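Local coordinates for RagB/SusD domain protein (PDB 5J90), which probably binds chitin as a SusD-like outer-membrane lipoprotein of a locus through which Flavobacterium johnsoniae converts recalcitrant chitin, at residues I459-F470 against P492-D502. Sequence-based numbering, arbitrary orientation.
Sequences ITTEFGVRRINF and PDNGGTRVWWD. With EDO (1,2-ethanediol), chain E.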
loop_
_atom_site.group_PDB
_atom_site.type_symbol
_atom_site.label_atom_id
_atom_site.label_comp_id
_atom_site.label_asym_id
_atom_site.label_seq_id
_atom_site.Cartn_x
_atom_site.Cartn_y
_atom_site.Cartn_z
ATOM N N ILE A 459 3.515 -10.918 -11.189
ATOM C CA ILE A 459 2.090 -10.608 -11.170
ATOM C C ILE A 459 1.331 -11.844 -10.725
ATOM O O ILE A 459 1.532 -12.929 -11.282
ATOM C CB ILE A 459 1.593 -10.154 -12.561
ATOM C CG1 ILE A 459 2.378 -8.917 -13.014
ATOM C CG2 ILE A 459 0.084 -9.877 -12.537
ATOM C CD1 ILE A 459 2.056 -8.456 -14.423
ATOM N N THR A 460 0.482 -11.698 -9.718
ATOM C CA THR A 460 -0.270 -12.841 -9.203
ATOM C C THR A 460 -1.488 -13.135 -10.073
ATOM O O THR A 460 -2.096 -12.238 -10.662
ATOM C CB THR A 460 -0.764 -12.648 -7.736
ATOM O OG1 THR A 460 -1.821 -11.683 -7.689
ATOM C CG2 THR A 460 0.376 -12.230 -6.793
ATOM N N THR A 461 -1.862 -14.404 -10.133
ATOM C CA THR A 461 -3.097 -14.785 -10.797
ATOM C C THR A 461 -4.304 -14.248 -10.037
ATOM O O THR A 461 -5.272 -13.775 -10.625
ATOM C CB THR A 461 -3.159 -16.310 -10.940
ATOM O OG1 THR A 461 -2.131 -16.709 -11.844
ATOM C CG2 THR A 461 -4.513 -16.770 -11.482
ATOM N N GLU A 462 -4.228 -14.284 -8.712
ATOM C CA GLU A 462 -5.336 -13.879 -7.878
ATOM C C GLU A 462 -5.707 -12.395 -8.036
ATOM O O GLU A 462 -6.870 -12.050 -8.188
ATOM C CB GLU A 462 -4.965 -14.185 -6.428
ATOM C CG GLU A 462 -6.082 -14.085 -5.458
ATOM C CD GLU A 462 -5.704 -14.659 -4.099
ATOM O OE1 GLU A 462 -4.559 -15.152 -3.928
ATOM O OE2 GLU A 462 -6.566 -14.639 -3.222
ATOM N N PHE A 463 -4.699 -11.522 -8.004
ATOM C CA PHE A 463 -4.951 -10.085 -8.054
ATOM C C PHE A 463 -4.713 -9.447 -9.412
ATOM O O PHE A 463 -5.148 -8.325 -9.656
ATOM C CB PHE A 463 -4.186 -9.376 -6.934
ATOM C CG PHE A 463 -4.624 -9.828 -5.580
ATOM C CD1 PHE A 463 -5.778 -9.315 -5.017
ATOM C CD2 PHE A 463 -3.928 -10.813 -4.911
ATOM C CE1 PHE A 463 -6.218 -9.757 -3.777
ATOM C CE2 PHE A 463 -4.371 -11.255 -3.670
ATOM C CZ PHE A 463 -5.514 -10.724 -3.121
ATOM N N GLY A 464 -4.040 -10.172 -10.294
ATOM C CA GLY A 464 -3.849 -9.687 -11.648
ATOM C C GLY A 464 -2.971 -8.457 -11.751
ATOM O O GLY A 464 -2.193 -8.130 -10.845
ATOM N N VAL A 465 -3.091 -7.768 -12.880
ATOM C CA VAL A 465 -2.220 -6.637 -13.168
ATOM C C VAL A 465 -2.639 -5.427 -12.347
ATOM O O VAL A 465 -3.790 -4.971 -12.425
ATOM C CB VAL A 465 -2.248 -6.281 -14.670
ATOM C CG1 VAL A 465 -1.273 -5.152 -14.947
ATOM C CG2 VAL A 465 -1.932 -7.513 -15.529
ATOM N N ARG A 466 -1.711 -4.916 -11.543
ATOM C CA ARG A 466 -2.009 -3.768 -10.682
ATOM C C ARG A 466 -1.550 -2.450 -11.310
ATOM O O ARG A 466 -2.043 -1.382 -10.950
ATOM C CB ARG A 466 -1.418 -3.940 -9.274
ATOM C CG ARG A 466 -1.742 -5.280 -8.617
ATOM C CD ARG A 466 -3.220 -5.664 -8.634
ATOM N NE ARG A 466 -4.035 -4.837 -7.741
ATOM C CZ ARG A 466 -5.278 -5.137 -7.367
ATOM N NH1 ARG A 466 -5.866 -6.257 -7.775
ATOM N NH2 ARG A 466 -5.939 -4.330 -6.554
ATOM N N ARG A 467 -0.594 -2.521 -12.240
ATOM C CA ARG A 467 -0.093 -1.328 -12.924
ATOM C C ARG A 467 0.709 -1.758 -14.133
ATOM O O ARG A 467 0.994 -2.944 -14.303
ATOM C CB ARG A 467 0.809 -0.487 -12.003
ATOM C CG ARG A 467 2.124 -1.192 -11.651
ATOM C CD ARG A 467 3.005 -0.335 -10.758
ATOM N NE ARG A 467 3.639 0.786 -11.464
ATOM C CZ ARG A 467 4.822 0.719 -12.069
ATOM N NH1 ARG A 467 5.498 -0.428 -12.128
ATOM N NH2 ARG A 467 5.332 1.814 -12.616
ATOM N N ILE A 468 1.087 -0.782 -14.959
ATOM C CA ILE A 468 2.035 -1.036 -16.041
ATOM C C ILE A 468 3.375 -0.406 -15.665
ATOM O O ILE A 468 3.436 0.653 -15.029
ATOM C CB ILE A 468 1.493 -0.526 -17.400
ATOM C CG1 ILE A 468 0.189 -1.259 -17.721
ATOM C CG2 ILE A 468 2.531 -0.711 -18.519
ATOM C CD1 ILE A 468 -0.469 -0.843 -19.039
ATOM N N ASN A 469 4.454 -1.085 -16.049
ATOM C CA ASN A 469 5.812 -0.617 -15.766
ATOM C C ASN A 469 6.219 0.593 -16.609
ATOM O O ASN A 469 5.671 0.817 -17.697
ATOM C CB ASN A 469 6.825 -1.762 -15.929
ATOM C CG ASN A 469 6.774 -2.393 -17.306
ATOM O OD1 ASN A 469 5.731 -2.893 -17.738
ATOM N ND2 ASN A 469 7.900 -2.355 -18.015
ATOM N N PHE A 470 7.163 1.375 -16.103
ATOM C CA PHE A 470 7.586 2.596 -16.790
ATOM C C PHE A 470 8.110 2.273 -18.198
ATOM O O PHE A 470 8.664 1.195 -18.437
ATOM C CB PHE A 470 8.619 3.354 -15.945
ATOM C CG PHE A 470 8.083 3.840 -14.621
ATOM C CD1 PHE A 470 6.905 4.566 -14.549
ATOM C CD2 PHE A 470 8.770 3.573 -13.441
ATOM C CE1 PHE A 470 6.421 5.026 -13.316
ATOM C CE2 PHE A 470 8.294 4.014 -12.213
ATOM C CZ PHE A 470 7.129 4.741 -12.145
ATOM N N PRO A 492 9.470 -2.590 -6.666
ATOM C CA PRO A 492 9.903 -2.992 -8.010
ATOM C C PRO A 492 9.012 -2.451 -9.126
ATOM O O PRO A 492 7.783 -2.424 -9.016
ATOM C CB PRO A 492 9.838 -4.526 -7.957
ATOM C CG PRO A 492 10.047 -4.848 -6.502
ATOM C CD PRO A 492 9.339 -3.743 -5.756
ATOM N N ASP A 493 9.643 -2.038 -10.215
ATOM C CA ASP A 493 8.924 -1.464 -11.348
ATOM C C ASP A 493 8.399 -2.582 -12.244
ATOM O O ASP A 493 8.956 -2.871 -13.309
ATOM C CB ASP A 493 9.860 -0.528 -12.118
ATOM C CG ASP A 493 9.211 0.097 -13.349
ATOM O OD1 ASP A 493 7.964 0.210 -13.426
ATOM O OD2 ASP A 493 9.979 0.491 -14.255
ATOM N N ASN A 494 7.336 -3.233 -11.783
ATOM C CA ASN A 494 6.673 -4.276 -12.555
ATOM C C ASN A 494 5.165 -4.191 -12.332
ATOM O O ASN A 494 4.692 -3.315 -11.614
ATOM C CB ASN A 494 7.239 -5.668 -12.232
ATOM C CG ASN A 494 7.007 -6.087 -10.798
ATOM O OD1 ASN A 494 5.939 -5.878 -10.233
ATOM N ND2 ASN A 494 8.020 -6.702 -10.200
ATOM N N GLY A 495 4.417 -5.110 -12.931
ATOM C CA GLY A 495 2.968 -5.016 -12.939
ATOM C C GLY A 495 2.268 -5.470 -11.675
ATOM O O GLY A 495 1.050 -5.292 -11.559
ATOM N N GLY A 496 3.000 -6.052 -10.726
ATOM C CA GLY A 496 2.403 -6.502 -9.483
ATOM C C GLY A 496 2.473 -5.496 -8.351
ATOM O O GLY A 496 1.789 -5.646 -7.343
ATOM N N THR A 497 3.307 -4.469 -8.501
ATOM C CA THR A 497 3.464 -3.471 -7.450
ATOM C C THR A 497 2.268 -2.528 -7.431
ATOM O O THR A 497 1.866 -2.006 -8.460
ATOM C CB THR A 497 4.766 -2.678 -7.647
ATOM O OG1 THR A 497 5.872 -3.584 -7.527
ATOM C CG2 THR A 497 4.917 -1.571 -6.609
ATOM N N ARG A 498 1.702 -2.311 -6.251
ATOM C CA ARG A 498 0.493 -1.490 -6.126
ATOM C C ARG A 498 0.782 0.001 -6.141
ATOM O O ARG A 498 1.684 0.479 -5.438
ATOM C CB ARG A 498 -0.255 -1.857 -4.841
ATOM C CG ARG A 498 -0.963 -3.188 -4.938
ATOM C CD ARG A 498 -1.353 -3.741 -3.561
ATOM N NE ARG A 498 -2.104 -4.980 -3.743
ATOM C CZ ARG A 498 -3.426 -5.052 -3.846
ATOM N NH1 ARG A 498 -4.162 -3.954 -3.737
ATOM N NH2 ARG A 498 -4.008 -6.235 -4.047
ATOM N N VAL A 499 0.028 0.738 -6.952
ATOM C CA VAL A 499 0.092 2.200 -6.921
ATOM C C VAL A 499 -0.488 2.709 -5.599
ATOM O O VAL A 499 -1.175 1.969 -4.877
ATOM C CB VAL A 499 -0.622 2.874 -8.126
ATOM C CG1 VAL A 499 -0.063 2.338 -9.441
ATOM C CG2 VAL A 499 -2.143 2.684 -8.067
ATOM N N TRP A 500 -0.203 3.968 -5.279
ATOM C CA TRP A 500 -0.591 4.572 -4.004
ATOM C C TRP A 500 -2.055 4.367 -3.595
ATOM O O TRP A 500 -2.318 3.981 -2.448
ATOM C CB TRP A 500 -0.190 6.051 -4.032
ATOM C CG TRP A 500 -0.782 6.957 -2.995
ATOM C CD1 TRP A 500 -0.372 7.124 -1.701
ATOM C CD2 TRP A 500 -1.874 7.865 -3.190
ATOM N NE1 TRP A 500 -1.155 8.076 -1.077
ATOM C CE2 TRP A 500 -2.084 8.544 -1.971
ATOM C CE3 TRP A 500 -2.696 8.168 -4.280
ATOM C CZ2 TRP A 500 -3.090 9.503 -1.811
ATOM C CZ3 TRP A 500 -3.692 9.114 -4.122
ATOM C CH2 TRP A 500 -3.881 9.774 -2.897
ATOM N N TRP A 501 -3.019 4.599 -4.490
ATOM C CA TRP A 501 -4.418 4.434 -4.064
ATOM C C TRP A 501 -4.838 2.969 -3.939
ATOM O O TRP A 501 -5.840 2.669 -3.289
ATOM C CB TRP A 501 -5.425 5.225 -4.929
ATOM C CG TRP A 501 -5.400 4.939 -6.419
ATOM C CD1 TRP A 501 -4.941 5.792 -7.386
ATOM C CD2 TRP A 501 -5.883 3.769 -7.111
ATOM N NE1 TRP A 501 -5.085 5.224 -8.634
ATOM C CE2 TRP A 501 -5.664 3.986 -8.498
ATOM C CE3 TRP A 501 -6.489 2.573 -6.707
ATOM C CZ2 TRP A 501 -6.006 3.038 -9.475
ATOM C CZ3 TRP A 501 -6.830 1.633 -7.680
ATOM C CH2 TRP A 501 -6.581 1.871 -9.050
ATOM N N ASP A 502 -4.074 2.062 -4.544
ATOM C CA ASP A 502 -4.421 0.640 -4.597
ATOM C C ASP A 502 -3.856 -0.104 -3.394
ATOM O O ASP A 502 -3.241 -1.160 -3.522
ATOM C CB ASP A 502 -3.889 0.044 -5.916
ATOM C CG ASP A 502 -4.421 -1.344 -6.213
ATOM O OD1 ASP A 502 -5.488 -1.703 -5.667
ATOM O OD2 ASP A 502 -3.766 -2.056 -7.018
HETATM C C1 EDO E . -7.745 -6.107 -1.059
HETATM O O1 EDO E . -7.860 -7.526 -1.281
HETATM C C2 EDO E . -6.623 -5.525 -1.908
HETATM O O2 EDO E . -6.767 -5.851 -3.300
HETATM O O HOH W 1 -1.984 -0.628 -8.331
#
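Gly-495 O receives the backbone N-H groups of both Arg-466 and Arg-467, the first at 2.8 Å, nearly in line with the carbonyl, the second longer and from above its plane. Two irregular loops meet at the type I turn Asn-494 to Thr-497, an example of backbone bonds and arginine–aspartate salt bridges joining loops that contain no regular strand. A side chain on Gly-495 would run into Ile-459 CD1, while Ile-459 CG1 packs 3.7 Å from Gly-496 N.

Arg-466 bends at chi2 and chi3 (-70°), turning its NE side to Asp-502, which it grips side-on, NE to OD2 (2.9 Å) and NH2 to OD1 (2.8 Å), both on syn lone pairs, the planes only 12° apart. Its NH1 bonds Phe-463 O, further fixing the guanidinium's rotation. Arg-498 lies alongside, its NH2 over the centre of one guanidinium face; its NH1 forms a salt bridge with Asp-502 OD1, and sharing that carboxylate probably offsets the like charges. A leucine in place of Arg-466 would probably cost Asp-502 its two-nitrogen grip, leaving the carboxylate to Arg-498 and a water, and Phe-463 O without this donor. That water links Arg-466 O, Val-499 N and Asp-502 OD2.

Arg-467 approaches Asp-493 end-on, NH1 (2.9 Å) and NH2 (3.2 Å) converging on OD1 from its anti side, the planes 53° apart. Phe-470 N takes the syn lone pair of OD1 at 3.0 Å, and Arg-467 NH1 also reaches Asn-494 O. Arg-467 NH2 sits 3.4 Å above the centre of the Phe-470 ring.

In this SusD-like fold the contact ties the loop before helix 472-477 to that after helix 479-489, both helices lying between them in sequence. Leu-489 packs against Arg-467 and Thr-497, Gln-154 of helix 154-177 against Val-499; Gly-490 O of the second subunit accepts from Arg-498 NH2.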